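Local atomic coordinates of cytochrome b5-domain protein (Methanococcoides burtonii, PDB entry 6VZ6), a protein that binds heme b, its iron held between two axial histidines, and is probably an electron carrier of the cytochrome b5 family. Residues 41-44 against 45-49; 55-59 against 60-64. All blocks are in the same frame, centred on the assembly; numbering follows the deposited sequence.

Contact 1: 41-44 against 45-49. With HEM (protoporphyrin IX containing Fe), chain B.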
ATOM      1  N   GLY A  41       2.991   9.284  -1.240  1.00 23.67           N
ATOM      2  CA  GLY A  41       3.423   7.898  -1.235  1.00 24.36           C
ATOM      3  C   GLY A  41       4.568   7.616  -0.281  1.00 24.29           C
ATOM      4  O   GLY A  41       5.263   6.609  -0.444  1.00 21.64           O
ATOM      5  N   ASP A  42       4.785   8.479   0.707  0.55 20.68           N
ATOM      6  CA  ASP A  42       5.882   8.345   1.659  0.55 21.18           C
ATOM      7  C   ASP A  42       5.271   8.254   3.053  0.55 22.89           C
ATOM      8  O   ASP A  42       4.546   9.159   3.471  0.55 24.42           O
ATOM      9  CB  ASP A  42       6.845   9.529   1.557  0.55 29.05           C
ATOM     10  CG  ASP A  42       7.600   9.590   0.212  0.55 33.38           C
ATOM     11  OD1 ASP A  42       8.107   8.539  -0.256  0.55 31.27           O
ATOM     12  OD2 ASP A  42       7.701  10.707  -0.364  0.55 31.68           O
ATOM     13  N   HIS A  43       5.566   7.169   3.772  1.00 20.10           N
ATOM     14  CA  HIS A  43       5.003   6.911   5.090  1.00 17.86           C
ATOM     15  C   HIS A  43       6.106   7.050   6.134  1.00 19.36           C
ATOM     16  O   HIS A  43       6.984   6.182   6.237  1.00 14.93           O
ATOM     17  CB  HIS A  43       4.387   5.522   5.108  1.00 14.96           C
ATOM     18  CG  HIS A  43       3.627   5.195   6.355  1.00 17.41           C
ATOM     19  ND1 HIS A  43       2.604   5.977   6.840  1.00 16.65           N
ATOM     20  CD2 HIS A  43       3.682   4.109   7.166  1.00 16.52           C
ATOM     21  CE1 HIS A  43       2.083   5.409   7.916  1.00 19.07           C
ATOM     22  NE2 HIS A  43       2.738   4.283   8.150  1.00 15.73           N
ATOM     23  N   GLN A  44       6.060   8.141   6.892  1.00 18.06           N
ATOM     24  CA  GLN A  44       6.943   8.352   8.039  1.00 21.86           C
ATOM     25  C   GLN A  44       8.422   8.298   7.674  1.00 20.23           C
ATOM     26  O   GLN A  44       9.251   7.909   8.501  1.00 22.76           O
ATOM     27  CB  GLN A  44       6.667   7.306   9.132  1.00 19.79           C
ATOM     28  CG  GLN A  44       5.240   7.326   9.661  1.00 21.56           C
ATOM     29  CD  GLN A  44       4.938   8.579  10.464  1.00 30.80           C
ATOM     30  OE1 GLN A  44       5.434   8.746  11.589  1.00 32.30           O
ATOM     31  NE2 GLN A  44       4.141   9.473   9.889  1.00 35.41           N
ATOM     32  N   GLY A  45       8.765   8.645   6.441  1.00 20.82           N
ATOM     33  CA  GLY A  45      10.150   8.676   6.013  1.00 21.17           C
ATOM     34  C   GLY A  45      10.794   7.327   5.873  1.00 20.11           C
ATOM     35  O   GLY A  45      11.999   7.256   5.627  1.00 22.73           O
ATOM     36  N   MET A  46      10.032   6.246   6.036  1.00 21.49           N
ATOM     37  CA  MET A  46      10.595   4.910   6.047  1.00 18.43           C
ATOM     38  C   MET A  46       9.974   3.964   5.053  1.00 24.67           C
ATOM     39  O   MET A  46      10.629   2.987   4.696  1.00 21.09           O
ATOM     40  CB  MET A  46      10.444   4.282   7.437  1.00 29.88           C
ATOM     41  CG  MET A  46      11.381   4.895   8.498  1.00 24.31           C
ATOM     42  SD  MET A  46      11.142   4.032  10.004  1.00 24.56           S
ATOM     43  CE  MET A  46      11.722   2.409   9.558  1.00 21.17           C
ATOM     44  N   HIS A  47       8.739   4.200   4.602  1.00 21.87           N
ATOM     45  CA  HIS A  47       8.059   3.284   3.706  1.00 21.51           C
ATOM     46  C   HIS A  47       7.493   4.012   2.509  1.00 21.05           C
ATOM     47  O   HIS A  47       7.100   5.179   2.588  1.00 19.03           O
ATOM     48  CB  HIS A  47       6.936   2.570   4.445  1.00 20.62           C
ATOM     49  CG  HIS A  47       7.336   2.099   5.806  1.00 19.19           C
ATOM     50  ND1 HIS A  47       8.042   0.930   6.012  1.00 19.92           N
ATOM     51  CD2 HIS A  47       7.193   2.667   7.020  1.00 22.13           C
ATOM     52  CE1 HIS A  47       8.283   0.775   7.300  1.00 16.65           C
ATOM     53  NE2 HIS A  47       7.770   1.814   7.932  1.00 21.88           N
ATOM     54  N   GLU A  48       7.441   3.291   1.396  1.00 18.84           N
ATOM     55  CA  GLU A  48       6.880   3.845   0.180  1.00 30.20           C
ATOM     56  C   GLU A  48       5.833   2.907  -0.407  1.00 17.96           C
ATOM     57  O   GLU A  48       5.902   1.682  -0.264  1.00 17.29           O
ATOM     58  CB  GLU A  48       7.971   4.117  -0.856  1.00 35.46           C
ATOM     59  CG  GLU A  48       9.326   4.487  -0.280  1.00 66.99           C
ATOM     60  CD  GLU A  48      10.443   4.417  -1.333  1.00 90.20           C
ATOM     61  OE1 GLU A  48      10.168   3.999  -2.487  1.00 67.51           O
ATOM     62  OE2 GLU A  48      11.597   4.768  -0.999  1.00 81.57           O
ATOM     63  N   GLY A  49       4.859   3.498  -1.094  1.00 21.13           N
ATOM     64  CA  GLY A  49       3.842   2.737  -1.766  1.00 16.42           C
ATOM     65  C   GLY A  49       4.442   2.002  -2.939  1.00 20.11           C
ATOM     66  O   GLY A  49       5.610   2.164  -3.289  1.00 16.61           O
TER
HETATM   67  CHA HEM B 101      -0.525   4.533  10.720  1.00 21.03           C
HETATM   68  CHB HEM B 101       4.161   4.689  11.623  1.00 15.97           C
HETATM   69  CHC HEM B 101       4.939   0.981   8.681  1.00 15.68           C
HETATM   70  CHD HEM B 101       0.322   1.287   7.278  1.00 13.29           C
HETATM   71  C1A HEM B 101       0.665   4.828  11.307  1.00 21.25           C
HETATM   72  C2A HEM B 101       0.849   5.683  12.453  1.00 22.01           C
HETATM   73  C3A HEM B 101       2.173   5.737  12.685  1.00 23.62           C
HETATM   74  C4A HEM B 101       2.827   4.909  11.695  1.00 18.30           C
HETATM   75  CMA HEM B 101       2.952   6.490  13.782  1.00 20.71           C
HETATM   76  CAA HEM B 101      -0.327   6.380  13.189  1.00 22.62           C
HETATM   77  CBA HEM B 101      -0.214   6.327  14.702  1.00 58.45           C
HETATM   78  CGA HEM B 101      -0.706   4.990  15.127  1.00 48.43           C
HETATM   79  O1A HEM B 101      -1.589   4.487  14.405  1.00 53.66           O
HETATM   80  O2A HEM B 101      -0.215   4.447  16.160  1.00 52.87           O
HETATM   81  C1B HEM B 101       4.751   3.703  10.901  1.00 19.91           C
HETATM   82  C2B HEM B 101       6.140   3.496  10.917  1.00 23.13           C
HETATM   83  C3B HEM B 101       6.420   2.469  10.131  1.00 20.05           C
HETATM   84  C4B HEM B 101       5.173   2.012   9.546  1.00 17.75           C
HETATM   85  CMB HEM B 101       7.135   4.298  11.766  1.00 22.46           C
HETATM   86  CAB HEM B 101       7.869   1.943  10.080  1.00 24.59           C
HETATM   87  CBB HEM B 101       8.078   0.620  10.047  1.00 19.15           C
HETATM   88  C1C HEM B 101       3.746   0.721   8.056  1.00 17.52           C
HETATM   89  C2C HEM B 101       3.495  -0.361   7.114  1.00 19.40           C
HETATM   90  C3C HEM B 101       2.211  -0.265   6.713  1.00 14.86           C
HETATM   91  C4C HEM B 101       1.618   0.866   7.405  1.00 14.61           C
HETATM   92  CMC HEM B 101       4.576  -1.366   6.675  1.00 14.74           C
HETATM   93  CAC HEM B 101       1.363  -1.114   5.714  1.00 20.22           C
HETATM   94  CBC HEM B 101       1.549  -2.402   5.503  1.00 23.64           C
HETATM   95  C1D HEM B 101      -0.301   2.245   8.034  1.00 19.73           C
HETATM   96  C2D HEM B 101      -1.650   2.757   7.852  1.00 17.98           C
HETATM   97  C3D HEM B 101      -1.897   3.635   8.820  1.00 16.48           C
HETATM   98  C4D HEM B 101      -0.696   3.727   9.609  1.00 17.07           C
HETATM   99  CMD HEM B 101      -2.631   2.296   6.745  1.00 17.49           C
HETATM  100  CAD HEM B 101      -3.182   4.467   9.078  1.00 15.33           C
HETATM  101  CBD HEM B 101      -3.129   5.708   8.190  1.00 18.22           C
HETATM  102  CGD HEM B 101      -4.292   6.649   8.426  1.00 21.43           C
HETATM  103  O1D HEM B 101      -4.443   7.634   7.674  1.00 17.20           O
HETATM  104  O2D HEM B 101      -5.120   6.371   9.318  1.00 19.97           O
HETATM  105  NA  HEM B 101       1.874   4.359  10.876  1.00 19.34           N
HETATM  106  NB  HEM B 101       4.179   2.805  10.032  1.00 17.82           N
HETATM  107  NC  HEM B 101       2.572   1.432   8.230  1.00 17.14           N
HETATM  108  ND  HEM B 101       0.261   2.872   9.111  1.00 17.39           N
HETATM  109 FE   HEM B 101       2.202   2.880   9.603  1.00 15.96          FE

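Contact 2: 55-59 against 60-64. With HEM (protoporphyrin IX containing Fe), chain B.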
ATOM      1  N   ALA A  55       6.404  -7.799   5.096  1.00 13.60           N
ATOM      2  CA  ALA A  55       7.550  -7.939   5.996  1.00 17.97           C
ATOM      3  C   ALA A  55       7.747  -6.666   6.817  1.00 19.37           C
ATOM      4  O   ALA A  55       8.000  -6.713   8.018  1.00 14.14           O
ATOM      5  CB  ALA A  55       8.813  -8.256   5.188  1.00 15.14           C
ATOM      6  N   ASP A  56       7.586  -5.510   6.190  1.00 14.59           N
ATOM      7  CA  ASP A  56       7.884  -4.260   6.874  1.00 17.08           C
ATOM      8  C   ASP A  56       6.908  -3.994   7.995  1.00 18.63           C
ATOM      9  O   ASP A  56       7.266  -3.339   8.977  1.00 20.87           O
ATOM     10  CB  ASP A  56       7.901  -3.130   5.858  1.00 22.35           C
ATOM     11  CG  ASP A  56       8.820  -3.442   4.689  1.00 30.40           C
ATOM     12  OD1 ASP A  56       9.972  -2.989   4.736  1.00 31.75           O
ATOM     13  OD2 ASP A  56       8.403  -4.189   3.732  1.00 41.41           O
ATOM     14  N   HIS A  57       5.694  -4.528   7.895  1.00 15.27           N
ATOM     15  CA  HIS A  57       4.727  -4.282   8.946  1.00 21.14           C
ATOM     16  C   HIS A  57       5.173  -4.874  10.277  1.00 25.83           C
ATOM     17  O   HIS A  57       4.705  -4.440  11.348  1.00 20.37           O
ATOM     18  CB  HIS A  57       3.340  -4.827   8.559  1.00 19.43           C
ATOM     19  CG  HIS A  57       2.265  -4.224   9.384  1.00 22.06           C
ATOM     20  ND1 HIS A  57       1.911  -4.744  10.614  1.00 25.05           N
ATOM     21  CD2 HIS A  57       1.547  -3.084   9.233  1.00 23.69           C
ATOM     22  CE1 HIS A  57       0.997  -3.964  11.169  1.00 25.31           C
ATOM     23  NE2 HIS A  57       0.771  -2.946  10.357  1.00 26.43           N
ATOM     24  N   GLU A  58       6.076  -5.848  10.238  1.00 19.99           N
ATOM     25  CA  GLU A  58       6.512  -6.473  11.483  1.00 26.88           C
ATOM     26  C   GLU A  58       7.163  -5.446  12.386  1.00 23.74           C
ATOM     27  O   GLU A  58       7.056  -5.542  13.604  1.00 26.15           O
ATOM     28  CB  GLU A  58       7.469  -7.640  11.188  1.00 20.08           C
ATOM     29  CG  GLU A  58       6.730  -8.923  10.854  1.00 40.51           C
ATOM     30  CD  GLU A  58       7.664 -10.061  10.503  1.00 50.69           C
ATOM     31  OE1 GLU A  58       8.009 -10.856  11.405  1.00 52.53           O
ATOM     32  OE2 GLU A  58       8.068 -10.142   9.321  1.00 52.12           O
ATOM     33  N   ASP A  59       7.796  -4.429  11.807  1.00 17.77           N
ATOM     34  CA  ASP A  59       8.473  -3.416  12.616  1.00 23.24           C
ATOM     35  C   ASP A  59       7.624  -2.188  12.865  1.00 21.88           C
ATOM     36  O   ASP A  59       8.067  -1.276  13.554  1.00 22.15           O
ATOM     37  CB  ASP A  59       9.776  -2.992  11.938  1.00 31.46           C
ATOM     38  CG  ASP A  59      10.691  -4.168  11.685  1.00 43.31           C
ATOM     39  OD1 ASP A  59      10.879  -4.948  12.636  1.00 32.64           O
ATOM     40  OD2 ASP A  59      11.182  -4.321  10.537  1.00 46.69           O
ATOM     41  N   ALA A  60       6.437  -2.113  12.285  1.00 17.87           N
ATOM     42  CA  ALA A  60       5.624  -0.917  12.444  1.00 18.67           C
ATOM     43  C   ALA A  60       5.243  -0.748  13.906  1.00 17.82           C
ATOM     44  O   ALA A  60       5.086  -1.737  14.629  1.00 16.43           O
ATOM     45  CB  ALA A  60       4.363  -0.988  11.598  1.00 21.54           C
ATOM     46  N   PRO A  61       5.085   0.488  14.364  1.00 14.54           N
ATOM     47  CA  PRO A  61       4.632   0.709  15.739  1.00 22.04           C
ATOM     48  C   PRO A  61       3.129   0.603  15.891  1.00 25.70           C
ATOM     49  O   PRO A  61       2.544   1.280  16.725  1.00 31.84           O
ATOM     50  CB  PRO A  61       5.123   2.123  16.028  1.00 19.80           C
ATOM     51  CG  PRO A  61       4.993   2.777  14.702  1.00 20.31           C
ATOM     52  CD  PRO A  61       5.360   1.759  13.675  1.00 17.41           C
ATOM     53  N   HIS A  62       2.493  -0.239  15.094  1.00 21.32           N
ATOM     54  CA  HIS A  62       1.062  -0.464  15.178  1.00 18.18           C
ATOM     55  C   HIS A  62       0.785  -1.885  14.741  1.00 17.53           C
ATOM     56  O   HIS A  62       1.640  -2.538  14.132  1.00 18.81           O
ATOM     57  CB  HIS A  62       0.285   0.539  14.321  1.00 16.16           C
ATOM     58  CG  HIS A  62       0.820   0.734  12.931  1.00 16.03           C
ATOM     59  ND1 HIS A  62       0.721  -0.235  11.959  1.00 21.92           N
ATOM     60  CD2 HIS A  62       1.393   1.802  12.326  1.00 17.25           C
ATOM     61  CE1 HIS A  62       1.221   0.215  10.815  1.00 18.41           C
ATOM     62  NE2 HIS A  62       1.634   1.453  11.008  1.00 15.26           N
ATOM     63  N   ASP A  63      -0.378  -2.389  15.144  1.00 21.00           N
ATOM     64  CA  ASP A  63      -0.940  -3.626  14.595  1.00 32.38           C
ATOM     65  C   ASP A  63      -1.581  -3.329  13.234  1.00 17.54           C
ATOM     66  O   ASP A  63      -1.735  -2.166  12.846  1.00 15.55           O
ATOM     67  CB  ASP A  63      -2.002  -4.220  15.522  1.00 27.77           C
ATOM     68  CG  ASP A  63      -1.424  -4.738  16.833  1.00 49.97           C
ATOM     69  OD1 ASP A  63      -0.231  -5.096  16.881  1.00 43.52           O
ATOM     70  OD2 ASP A  63      -2.183  -4.797  17.819  1.00 52.26           O
ATOM     71  N   ASP A  64      -1.966  -4.387  12.514  1.00 14.81           N
ATOM     72  CA  ASP A  64      -2.507  -4.215  11.172  1.00 18.50           C
ATOM     73  C   ASP A  64      -3.970  -3.779  11.192  1.00 23.14           C
ATOM     74  O   ASP A  64      -4.560  -3.575  10.119  1.00 16.21           O
ATOM     75  CB  ASP A  64      -2.305  -5.488  10.324  1.00 20.57           C
ATOM     76  CG  ASP A  64      -3.030  -6.716  10.849  1.00 20.44           C
ATOM     77  OD1 ASP A  64      -3.932  -6.575  11.673  1.00 20.64           O
ATOM     78  OD2 ASP A  64      -2.677  -7.839  10.387  1.00 17.99           O
TER
HETATM   79  CHA HEM B 101      -0.525   4.533  10.720  1.00 21.03           C
HETATM   80  CHB HEM B 101       4.161   4.689  11.623  1.00 15.97           C
HETATM   81  CHC HEM B 101       4.939   0.981   8.681  1.00 15.68           C
HETATM   82  CHD HEM B 101       0.322   1.287   7.278  1.00 13.29           C
HETATM   83  C1A HEM B 101       0.665   4.828  11.307  1.00 21.25           C
HETATM   84  C2A HEM B 101       0.849   5.683  12.453  1.00 22.01           C
HETATM   85  C3A HEM B 101       2.173   5.737  12.685  1.00 23.62           C
HETATM   86  C4A HEM B 101       2.827   4.909  11.695  1.00 18.30           C
HETATM   87  CMA HEM B 101       2.952   6.490  13.782  1.00 20.71           C
HETATM   88  CAA HEM B 101      -0.327   6.380  13.189  1.00 22.62           C
HETATM   89  CBA HEM B 101      -0.214   6.327  14.702  1.00 58.45           C
HETATM   90  CGA HEM B 101      -0.706   4.990  15.127  1.00 48.43           C
HETATM   91  O1A HEM B 101      -1.589   4.487  14.405  1.00 53.66           O
HETATM   92  O2A HEM B 101      -0.215   4.447  16.160  1.00 52.87           O
HETATM   93  C1B HEM B 101       4.751   3.703  10.901  1.00 19.91           C
HETATM   94  C2B HEM B 101       6.140   3.496  10.917  1.00 23.13           C
HETATM   95  C3B HEM B 101       6.420   2.469  10.131  1.00 20.05           C
HETATM   96  C4B HEM B 101       5.173   2.012   9.546  1.00 17.75           C
HETATM   97  CMB HEM B 101       7.135   4.298  11.766  1.00 22.46           C
HETATM   98  CAB HEM B 101       7.869   1.943  10.080  1.00 24.59           C
HETATM   99  CBB HEM B 101       8.078   0.620  10.047  1.00 19.15           C
HETATM  100  C1C HEM B 101       3.746   0.721   8.056  1.00 17.52           C
HETATM  101  C2C HEM B 101       3.495  -0.361   7.114  1.00 19.40           C
HETATM  102  C3C HEM B 101       2.211  -0.265   6.713  1.00 14.86           C
HETATM  103  C4C HEM B 101       1.618   0.866   7.405  1.00 14.61           C
HETATM  104  CMC HEM B 101       4.576  -1.366   6.675  1.00 14.74           C
HETATM  105  CAC HEM B 101       1.363  -1.114   5.714  1.00 20.22           C
HETATM  106  CBC HEM B 101       1.549  -2.402   5.503  1.00 23.64           C
HETATM  107  C1D HEM B 101      -0.301   2.245   8.034  1.00 19.73           C
HETATM  108  C2D HEM B 101      -1.650   2.757   7.852  1.00 17.98           C
HETATM  109  C3D HEM B 101      -1.897   3.635   8.820  1.00 16.48           C
HETATM  110  C4D HEM B 101      -0.696   3.727   9.609  1.00 17.07           C
HETATM  111  CMD HEM B 101      -2.631   2.296   6.745  1.00 17.49           C
HETATM  112  CAD HEM B 101      -3.182   4.467   9.078  1.00 15.33           C
HETATM  113  CBD HEM B 101      -3.129   5.708   8.190  1.00 18.22           C
HETATM  114  CGD HEM B 101      -4.292   6.649   8.426  1.00 21.43           C
HETATM  115  O1D HEM B 101      -4.443   7.634   7.674  1.00 17.20           O
HETATM  116  O2D HEM B 101      -5.120   6.371   9.318  1.00 19.97           O
HETATM  117  NA  HEM B 101       1.874   4.359  10.876  1.00 19.34           N
HETATM  118  NB  HEM B 101       4.179   2.805  10.032  1.00 17.82           N
HETATM  119  NC  HEM B 101       2.572   1.432   8.230  1.00 17.14           N
HETATM  120  ND  HEM B 101       0.261   2.872   9.111  1.00 17.39           N
HETATM  121 FE   HEM B 101       2.202   2.880   9.603  1.00 15.96          FE
HETATM  122  O   HOH W   1       3.727  -4.405  14.009  1.00 28.88           O

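Contact 1: 41-44 against 45-49
His43 and His47 face each other as a hydrogen-bonded antiparallel pair, His43 N giving a nearly straight bond of 2.8 Å to His47 O. In return, the carbonyl oxygen of His43 takes two N-H groups from one face of its plane: Met46 N at 3.1 Å, well above that plane, and His47 N, less tilted. Two residues thus stand opposite one, a classic beta bulge in a very short hairpin. Farther down, Gly49 N closes the ladder on Gly41 O.

The His43 side chain can be followed outward. Its CB lies 4.0 Å from His47 CB, on the same face of the hairpin. CG, anti to the backbone N (chi1 -173°), carries the ring on toward the porphyrin. His43 ND1 hydrogen-bonds to Leu37 O, which would fix the ring's rotation. His43 CD2 and CE1 flank the iron, and His43 NE2 binds it at 2.1 Å. Gln44 CG rests over the centre of one ring face and also packs 3.5 Å from CHB of the heme. As modelled, the His43 and His47 rings meet rim to rim, but His47 NE2 lies 2.2 Å from the vinyl atom CAB, too close for a non-bonded contact, and the exact position of the His47 ring is doubtful.

This is one axial-ligand loop of the cytochrome b5 heme pocket.

Contact 2: 55-59 against 60-64
His57, at the start of a tight turn, and His62, just beyond it, bring their rings together obliquely beside the heme. Along the first segment, Ala55 O receives a backbone bond from Glu58 N. Asp56 O accepts Asp59 N, while Asp56 CB packs 3.9 Å from the heme methyl CMC.

His57 carries most of the contact. With CG anti to the backbone N (chi1 -162°), its imidazole reaches past the turn to the 60-64 segment. Ala60 CB sits over the centre of one face, a CH-pi contact 4.3 Å from the His57 ring centroid. His57 NE2 lies 3.1 Å from His62 ND1, in the plane of the His62 ring at its edge, and the two ring planes stand at 54°. His57 CE1 packs 3.7 Å from Asp64 CB, and the ring also meets Tyr25 edge-to-face. An alanine at this position is likely to open a gap between Ala60 CB, the edge of the His62 ring and Tyr25.

Glu58 and Asp59 form the middle of the type I turn from His57 to Ala60, in which Ala60 N bonds to His57 O from far above the carbonyl plane. A water lies 2.8 Å from both His57 O and His62 O and can donate to either, though it may not serve every nearby acceptor at once. Beyond the turn, Ala60 CB also covers one face of the His62 ring, near its rim, and Pro61 CD packs 3.4 Å from C2B of the porphyrin.

His62 NE2 binds the iron at 2.1 Å. Across the ring, His62 ND1 donates to Asp63 O (3.2 Å) in a bent bond from above the carbonyl plane, leaving the NE2 lone pair for the iron and probably making it a somewhat stronger donor.

In the fold
The heme joins the two contacts. Contact 1 supplies His43 and contact 2 supplies His62, and the NE2 atoms of His43 and His62 lie 4.2 Å apart with the iron between them, giving the bis-histidine coordination of the cytochrome b5 family. The centres of contacts 1 and 2 are about 13 Å apart. Beside the porphyrin, His47 also approaches Asp56 CB, loose packing that depends on the doubtful His47 ring. In sequence, strand 47-48 of the 41-49 hairpin is followed by helix 54-57, which leads into the turn of 55-64, so one short run of chain provides both axial ligands. Ser35 adds a hydrogen bond to the heme from outside either contact.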